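Local coordinates for minor capsid protein (PDB 1YQ5) that forms, as a homotrimer in association with P31 and P2, the spike complexes at the fivefold vertices of the phage PRD1 capsid and is essential for infectivity, at residues L78-Y83 / K121-N126; F88-P93 / G101-L106. One frame throughout, in Å; residues are numbered along the deposited sequence.

Contacts 1 and 2 illustrate the two ways in which the jelly-roll of the spike protein's C-terminal domain is held together, by hydrogen bonds within a sheet and by side chains between sheets. Contact 1 pairs neighbouring strands of one sheet through regular backbone bonds; one face is apolar and turned to the core, the other carries a partly exposed arginine and two lysines beside buried residues. Contact 2 joins strands outermost within the subunit, one from each sheet, through apolar side chains and a single N-H...S hydrogen bond to a cysteine thiol. Both are buried, contact 1 nearer the chain's centre, contact 2 along the subunit boundary. They meet where 78-83 pairs with 88-93.

Contact 1 (L78-Y83 / K121-N126); sequences LLRVKY and KFSLCN
Strands 78-83 and 121-126 run antiparallel, 171° between their directions and 4.7 Å apart at closest, as neighbours in one sheet of the jelly-roll. L78 with C125, R80 with S123 and K82 with K121 are the hydrogen-bonded pairs, each joined by two N-H to O=C bonds; the bond from K121 N to K82 O is nearly straight, 170° at the hydrogen. Between them lie the non-hydrogen-bonded pairs L79 with L124 and V81 with F122, whose side chains stand side by side on the face turned to the core. There CG of L79 rests 3.9 Å from CB of L124, while CG2 of V81 approaches the CD2 corner of the F122 ring obliquely at 3.9 Å. M65 of strand 59-68, in the opposite sheet, meets both L79 and F122.

The other face carries the polar groups. R80 leaves its strand with CG anti to the backbone N (chi1 179°) and bends at chi3, bringing NH2 obliquely to within 4.1 Å of CB of S123; the same NH2 forms a salt bridge to D28. K82 also bends at chi3, and its CE lies against CD of the extended K121 chain at 3.9 Å. D28 pairs with NZ of K82 as well, which probably eases the closeness of two like charges. At the far end of this face CD1 of L78 touches SG of C125. One water accepts from both ammonium groups, 2.9 Å from NZ of K82 and 3.1 Å from NZ of K121.

Contact 2 (F88-P93 / G101-L106); sequences FVVACP and GTISLL
CG1 of V90 lies beside CB of I103, the two side chains passing each other between the sheets of the jelly-roll, where strand 88-93, outermost in one sheet within the subunit, faces strand 101-106, outermost in the other. The strands run at 155° to each other and their axes come no nearer than 6.8 Å, so side chains rather than paired backbones fill the space between them.

I103 can be followed outward. Its CB meets CG1 of V90 at 3.8 Å, and its own CG1 lies against the same methyl. With CG1 anti to the backbone N (chi1 -170°) and the chain extended beyond it, CD1 at the tip reaches the opposing backbone, 3.7 Å from O of F88 and beside the carbonyl carbon of V89. CG1 of V90, in turn, also touches O of T102. Farther along, both methyls of L105 press on F88: CD2 lies 3.7 Å from its CB and approaches the ring obliquely. The F88 side chain continues past L105, and it also packs on T66 of the second subunit.

These outermost strands also serve the trimer, since OG1 of T102 bonds to the carbonyl oxygen of V89 in the third subunit. Where the strands draw together, G101 lets the thiol of C92 lie against its CA. There the backbone N of T102 donates to SG of C92 at 3.6 Å, 161° at the hydrogen.

Contact 1 (L78-Y83 / K121-N126)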
ATOM      1  N   LEU A  78     -12.374  -3.152   8.077  1.00 12.85           N
ATOM      2  CA  LEU A  78     -11.197  -3.100   8.933  1.00 11.03           C
ATOM      3  C   LEU A  78     -10.246  -4.219   8.527  1.00 11.38           C
ATOM      4  O   LEU A  78     -10.650  -5.381   8.445  1.00  8.78           O
ATOM      5  CB  LEU A  78     -11.601  -3.286  10.396  1.00 12.27           C
ATOM      6  CG  LEU A  78     -12.781  -2.447  10.890  1.00 11.51           C
ATOM      7  CD1 LEU A  78     -13.027  -2.757  12.355  1.00 11.97           C
ATOM      8  CD2 LEU A  78     -12.498  -0.959  10.692  1.00 12.78           C
ATOM      9  N   LEU A  79      -8.990  -3.872   8.272  1.00 10.62           N
ATOM     10  CA  LEU A  79      -8.010  -4.877   7.872  1.00 11.57           C
ATOM     11  C   LEU A  79      -6.816  -4.898   8.806  1.00 12.42           C
ATOM     12  O   LEU A  79      -6.375  -3.855   9.291  1.00 11.48           O
ATOM     13  CB  LEU A  79      -7.540  -4.629   6.437  1.00 11.75           C
ATOM     14  CG  LEU A  79      -8.591  -4.833   5.344  1.00 13.13           C
ATOM     15  CD1 LEU A  79      -9.580  -3.688   5.368  1.00 14.74           C
ATOM     16  CD2 LEU A  79      -7.910  -4.911   3.981  1.00 13.83           C
ATOM     17  N   ARG A  80      -6.293  -6.092   9.054  1.00 11.59           N
ATOM     18  CA  ARG A  80      -5.150  -6.237   9.939  1.00 13.29           C
ATOM     19  C   ARG A  80      -4.207  -7.361   9.539  1.00 13.10           C
ATOM     20  O   ARG A  80      -4.637  -8.453   9.156  1.00 12.85           O
ATOM     21  CB  ARG A  80      -5.622  -6.486  11.376  1.00 13.25           C
ATOM     22  CG  ARG A  80      -4.489  -6.684  12.369  1.00 13.65           C
ATOM     23  CD  ARG A  80      -5.028  -7.046  13.749  1.00 12.41           C
ATOM     24  NE  ARG A  80      -5.473  -8.434  13.810  1.00 11.60           N
ATOM     25  CZ  ARG A  80      -6.290  -8.917  14.743  1.00 14.04           C
ATOM     26  NH1 ARG A  80      -6.769  -8.120  15.697  1.00 11.56           N
ATOM     27  NH2 ARG A  80      -6.609 -10.204  14.739  1.00 11.67           N
ATOM     28  N   VAL A  81      -2.915  -7.067   9.636  1.00 13.70           N
ATOM     29  CA  VAL A  81      -1.860  -8.025   9.341  1.00 12.75           C
ATOM     30  C   VAL A  81      -0.955  -8.027  10.563  1.00 13.46           C
ATOM     31  O   VAL A  81      -0.614  -6.965  11.086  1.00 12.20           O
ATOM     32  CB  VAL A  81      -1.008  -7.603   8.130  1.00 12.21           C
ATOM     33  CG1 VAL A  81       0.155  -8.576   7.956  1.00 12.18           C
ATOM     34  CG2 VAL A  81      -1.860  -7.566   6.875  1.00 12.98           C
ATOM     35  N   LYS A  82      -0.574  -9.213  11.023  1.00 12.20           N
ATOM     36  CA  LYS A  82       0.302  -9.312  12.179  1.00 12.54           C
ATOM     37  C   LYS A  82       1.490 -10.214  11.905  1.00 12.01           C
ATOM     38  O   LYS A  82       1.407 -11.139  11.100  1.00 10.39           O
ATOM     39  CB  LYS A  82      -0.451  -9.875  13.385  1.00 14.04           C
ATOM     40  CG  LYS A  82      -1.695  -9.102  13.775  1.00 16.59           C
ATOM     41  CD  LYS A  82      -2.279  -9.632  15.077  1.00 18.78           C
ATOM     42  CE  LYS A  82      -2.736 -11.068  14.937  1.00 17.52           C
ATOM     43  NZ  LYS A  82      -3.104 -11.671  16.258  1.00 17.40           N
ATOM     44  N   TYR A  83       2.599  -9.915  12.568  1.00 14.10           N
ATOM     45  CA  TYR A  83       3.799 -10.734  12.482  1.00 13.95           C
ATOM     46  C   TYR A  83       4.558 -10.520  13.782  1.00 14.99           C
ATOM     47  O   TYR A  83       5.008  -9.410  14.075  1.00 13.71           O
ATOM     48  CB  TYR A  83       4.698 -10.355  11.306  1.00 14.04           C
ATOM     49  CG  TYR A  83       5.829 -11.354  11.169  1.00 14.42           C
ATOM     50  CD1 TYR A  83       5.597 -12.621  10.632  1.00 15.29           C
ATOM     51  CD2 TYR A  83       7.094 -11.080  11.686  1.00 15.85           C
ATOM     52  CE1 TYR A  83       6.592 -13.595  10.620  1.00 16.02           C
ATOM     53  CE2 TYR A  83       8.103 -12.054  11.684  1.00 16.24           C
ATOM     54  CZ  TYR A  83       7.840 -13.307  11.153  1.00 15.65           C
ATOM     55  OH  TYR A  83       8.812 -14.279  11.172  1.00 13.17           O
ATOM     56  N   LYS A 121      -0.114 -13.318  10.071  1.00 12.59           N
ATOM     57  CA  LYS A 121      -1.521 -13.551  10.375  1.00 12.83           C
ATOM     58  C   LYS A 121      -2.386 -12.481   9.715  1.00 12.91           C
ATOM     59  O   LYS A 121      -2.037 -11.299   9.718  1.00 10.72           O
ATOM     60  CB  LYS A 121      -1.738 -13.555  11.887  1.00 12.48           C
ATOM     61  CG  LYS A 121      -0.990 -14.674  12.613  1.00 14.36           C
ATOM     62  CD  LYS A 121      -1.241 -14.626  14.115  1.00 14.81           C
ATOM     63  CE  LYS A 121      -0.563 -15.788  14.829  1.00 14.93           C
ATOM     64  NZ  LYS A 121      -0.823 -15.760  16.298  1.00 12.70           N
ATOM     65  N   PHE A 122      -3.513 -12.900   9.149  1.00 12.39           N
ATOM     66  CA  PHE A 122      -4.405 -11.975   8.459  1.00 12.51           C
ATOM     67  C   PHE A 122      -5.833 -12.000   8.988  1.00 13.08           C
ATOM     68  O   PHE A 122      -6.345 -13.052   9.386  1.00 14.34           O
ATOM     69  CB  PHE A 122      -4.443 -12.296   6.958  1.00 11.77           C
ATOM     70  CG  PHE A 122      -3.097 -12.270   6.293  1.00 12.54           C
ATOM     71  CD1 PHE A 122      -2.224 -13.351   6.408  1.00 13.27           C
ATOM     72  CD2 PHE A 122      -2.694 -11.158   5.558  1.00 12.39           C
ATOM     73  CE1 PHE A 122      -0.970 -13.327   5.799  1.00 12.95           C
ATOM     74  CE2 PHE A 122      -1.443 -11.120   4.946  1.00 13.16           C
ATOM     75  CZ  PHE A 122      -0.577 -12.211   5.068  1.00 13.73           C
ATOM     76  N   SER A 123      -6.475 -10.837   8.966  1.00 12.21           N
ATOM     77  CA  SER A 123      -7.859 -10.718   9.406  1.00 11.38           C
ATOM     78  C   SER A 123      -8.485  -9.425   8.913  1.00 11.95           C
ATOM     79  O   SER A 123      -7.797  -8.423   8.691  1.00 10.65           O
ATOM     80  CB  SER A 123      -7.961 -10.763  10.933  1.00 12.72           C
ATOM     81  OG  SER A 123      -9.325 -10.811  11.335  1.00 12.04           O
ATOM     82  N   LEU A 124      -9.798  -9.462   8.733  1.00 11.42           N
ATOM     83  CA  LEU A 124     -10.547  -8.294   8.298  1.00 11.04           C
ATOM     84  C   LEU A 124     -12.023  -8.537   8.582  1.00 11.51           C
ATOM     85  O   LEU A 124     -12.434  -9.668   8.855  1.00 11.22           O
ATOM     86  CB  LEU A 124     -10.318  -8.028   6.800  1.00 11.21           C
ATOM     87  CG  LEU A 124     -10.771  -9.041   5.742  1.00 12.48           C
ATOM     88  CD1 LEU A 124     -12.296  -9.057   5.639  1.00 13.85           C
ATOM     89  CD2 LEU A 124     -10.170  -8.656   4.397  1.00 13.73           C
ATOM     90  N   CYS A 125     -12.808  -7.470   8.532  1.00 10.77           N
ATOM     91  CA  CYS A 125     -14.243  -7.544   8.767  1.00 12.18           C
ATOM     92  C   CYS A 125     -14.796  -6.203   8.355  1.00 11.99           C
ATOM     93  O   CYS A 125     -14.062  -5.349   7.865  1.00 11.87           O
ATOM     94  CB  CYS A 125     -14.545  -7.732  10.255  1.00 11.73           C
ATOM     95  SG  CYS A 125     -14.284  -6.209  11.260  1.00 14.07           S
ATOM     96  N   ASN A 126     -16.099  -6.041   8.532  1.00 10.69           N
ATOM     97  CA  ASN A 126     -16.750  -4.769   8.284  1.00 12.76           C
ATOM     98  C   ASN A 126     -17.222  -4.467   9.702  1.00 13.15           C
ATOM     99  O   ASN A 126     -17.674  -5.377  10.407  1.00 13.24           O
ATOM    100  CB  ASN A 126     -17.949  -4.915   7.359  1.00 13.20           C
ATOM    101  CG  ASN A 126     -18.654  -3.596   7.129  1.00 14.38           C
ATOM    102  OD1 ASN A 126     -18.300  -2.832   6.221  1.00 16.17           O
ATOM    103  ND2 ASN A 126     -19.638  -3.303   7.966  1.00 11.79           N
TER
HETATM  104  O   HOH W   1      -2.593 -13.965  18.037  1.00 22.95           O

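Contact 2 (F88-P93 / G101-L106)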
ATOM      1  N   PHE A  88      -0.403  -4.397  12.036  1.00 13.49           N
ATOM      2  CA  PHE A  88      -0.607  -3.263  11.144  1.00 13.45           C
ATOM      3  C   PHE A  88      -2.067  -3.224  10.735  1.00 14.14           C
ATOM      4  O   PHE A  88      -2.642  -4.249  10.358  1.00 12.90           O
ATOM      5  CB  PHE A  88       0.290  -3.407   9.916  1.00 14.35           C
ATOM      6  CG  PHE A  88       1.705  -3.797  10.252  1.00 13.69           C
ATOM      7  CD1 PHE A  88       2.082  -5.133  10.290  1.00 13.42           C
ATOM      8  CD2 PHE A  88       2.650  -2.827  10.567  1.00 15.28           C
ATOM      9  CE1 PHE A  88       3.381  -5.501  10.639  1.00 14.66           C
ATOM     10  CE2 PHE A  88       3.950  -3.183  10.918  1.00 16.01           C
ATOM     11  CZ  PHE A  88       4.316  -4.527  10.951  1.00 14.09           C
ATOM     12  N   VAL A  89      -2.665  -2.041  10.796  1.00 12.44           N
ATOM     13  CA  VAL A  89      -4.077  -1.913  10.474  1.00 12.87           C
ATOM     14  C   VAL A  89      -4.436  -0.743   9.576  1.00 13.62           C
ATOM     15  O   VAL A  89      -3.634   0.164   9.339  1.00 12.66           O
ATOM     16  CB  VAL A  89      -4.906  -1.754  11.759  1.00 12.55           C
ATOM     17  CG1 VAL A  89      -4.622  -2.903  12.711  1.00 10.96           C
ATOM     18  CG2 VAL A  89      -4.576  -0.422  12.420  1.00 13.42           C
ATOM     19  N   VAL A  90      -5.673  -0.785   9.095  1.00 13.09           N
ATOM     20  CA  VAL A  90      -6.233   0.267   8.269  1.00 13.89           C
ATOM     21  C   VAL A  90      -7.745   0.078   8.242  1.00 13.75           C
ATOM     22  O   VAL A  90      -8.243  -1.047   8.336  1.00 12.98           O
ATOM     23  CB  VAL A  90      -5.695   0.219   6.820  1.00 13.93           C
ATOM     24  CG1 VAL A  90      -6.381  -0.899   6.030  1.00 16.16           C
ATOM     25  CG2 VAL A  90      -5.919   1.564   6.151  1.00 17.05           C
ATOM     26  N   ALA A  91      -8.468   1.188   8.144  1.00 13.13           N
ATOM     27  CA  ALA A  91      -9.922   1.159   8.069  1.00 13.19           C
ATOM     28  C   ALA A  91     -10.274   1.801   6.727  1.00 13.08           C
ATOM     29  O   ALA A  91      -9.722   2.841   6.379  1.00 11.25           O
ATOM     30  CB  ALA A  91     -10.527   1.952   9.220  1.00 13.22           C
ATOM     31  N   CYS A  92     -11.180   1.180   5.977  1.00 13.06           N
ATOM     32  CA  CYS A  92     -11.563   1.694   4.666  1.00 13.64           C
ATOM     33  C   CYS A  92     -13.071   1.900   4.557  1.00 13.53           C
ATOM     34  O   CYS A  92     -13.835   0.934   4.532  1.00 12.10           O
ATOM     35  CB  CYS A  92     -11.106   0.718   3.578  1.00 13.87           C
ATOM     36  SG  CYS A  92      -9.365   0.215   3.730  1.00 15.91           S
ATOM     37  N   PRO A  93     -13.517   3.166   4.495  1.00 13.06           N
ATOM     38  CA  PRO A  93     -14.949   3.464   4.389  1.00 12.79           C
ATOM     39  C   PRO A  93     -15.592   2.778   3.185  1.00 13.30           C
ATOM     40  O   PRO A  93     -15.120   2.904   2.055  1.00 13.15           O
ATOM     41  CB  PRO A  93     -14.976   4.988   4.281  1.00 13.53           C
ATOM     42  CG  PRO A  93     -13.791   5.391   5.125  1.00 11.73           C
ATOM     43  CD  PRO A  93     -12.735   4.404   4.666  1.00 12.66           C
ATOM     44  N   GLY A 101     -11.944  -3.058   0.912  1.00 12.06           N
ATOM     45  CA  GLY A 101     -10.797  -2.320   1.395  1.00 12.66           C
ATOM     46  C   GLY A 101      -9.487  -2.920   0.933  1.00 11.79           C
ATOM     47  O   GLY A 101      -9.458  -3.968   0.285  1.00 11.14           O
ATOM     48  N   THR A 102      -8.399  -2.258   1.299  1.00 11.78           N
ATOM     49  CA  THR A 102      -7.072  -2.692   0.903  1.00 11.65           C
ATOM     50  C   THR A 102      -6.025  -2.325   1.943  1.00 12.35           C
ATOM     51  O   THR A 102      -6.092  -1.258   2.547  1.00 12.38           O
ATOM     52  CB  THR A 102      -6.652  -2.009  -0.424  1.00 12.19           C
ATOM     53  OG1 THR A 102      -7.537  -2.410  -1.481  1.00 11.69           O
ATOM     54  CG2 THR A 102      -5.213  -2.369  -0.779  1.00 10.88           C
ATOM     55  N   ILE A 103      -5.068  -3.221   2.154  1.00 13.09           N
ATOM     56  CA  ILE A 103      -3.956  -2.940   3.050  1.00 12.41           C
ATOM     57  C   ILE A 103      -2.717  -3.544   2.402  1.00 14.04           C
ATOM     58  O   ILE A 103      -2.710  -4.717   2.016  1.00 13.66           O
ATOM     59  CB  ILE A 103      -4.138  -3.519   4.484  1.00 13.83           C
ATOM     60  CG1 ILE A 103      -3.037  -2.947   5.392  1.00 15.06           C
ATOM     61  CG2 ILE A 103      -4.063  -5.042   4.478  1.00 13.86           C
ATOM     62  CD1 ILE A 103      -3.190  -3.279   6.874  1.00 14.28           C
ATOM     63  N   SER A 104      -1.686  -2.721   2.247  1.00 12.63           N
ATOM     64  CA  SER A 104      -0.438  -3.158   1.642  1.00 13.20           C
ATOM     65  C   SER A 104       0.696  -2.711   2.533  1.00 13.79           C
ATOM     66  O   SER A 104       0.688  -1.590   3.042  1.00 12.46           O
ATOM     67  CB  SER A 104      -0.281  -2.566   0.245  1.00 15.06           C
ATOM     68  OG  SER A 104      -1.212  -3.163  -0.637  1.00 19.04           O
ATOM     69  N   LEU A 105       1.679  -3.586   2.700  1.00 13.20           N
ATOM     70  CA  LEU A 105       2.794  -3.310   3.587  1.00 13.06           C
ATOM     71  C   LEU A 105       4.128  -3.877   3.130  1.00 13.91           C
ATOM     72  O   LEU A 105       4.190  -4.960   2.551  1.00 14.49           O
ATOM     73  CB  LEU A 105       2.493  -3.913   4.962  1.00 12.77           C
ATOM     74  CG  LEU A 105       1.164  -3.587   5.634  1.00 13.13           C
ATOM     75  CD1 LEU A 105       0.658  -4.808   6.396  1.00 14.22           C
ATOM     76  CD2 LEU A 105       1.346  -2.399   6.561  1.00 12.80           C
ATOM     77  N   LEU A 106       5.189  -3.126   3.397  1.00 13.07           N
ATOM     78  CA  LEU A 106       6.551  -3.571   3.130  1.00 12.82           C
ATOM     79  C   LEU A 106       7.105  -3.549   4.547  1.00 12.82           C
ATOM     80  O   LEU A 106       7.213  -2.486   5.152  1.00 11.77           O
ATOM     81  CB  LEU A 106       7.333  -2.579   2.260  1.00 13.03           C
ATOM     82  CG  LEU A 106       8.837  -2.903   2.198  1.00 14.70           C
ATOM     83  CD1 LEU A 106       9.029  -4.298   1.635  1.00 15.17           C
ATOM     84  CD2 LEU A 106       9.580  -1.878   1.347  1.00 16.75           C
TER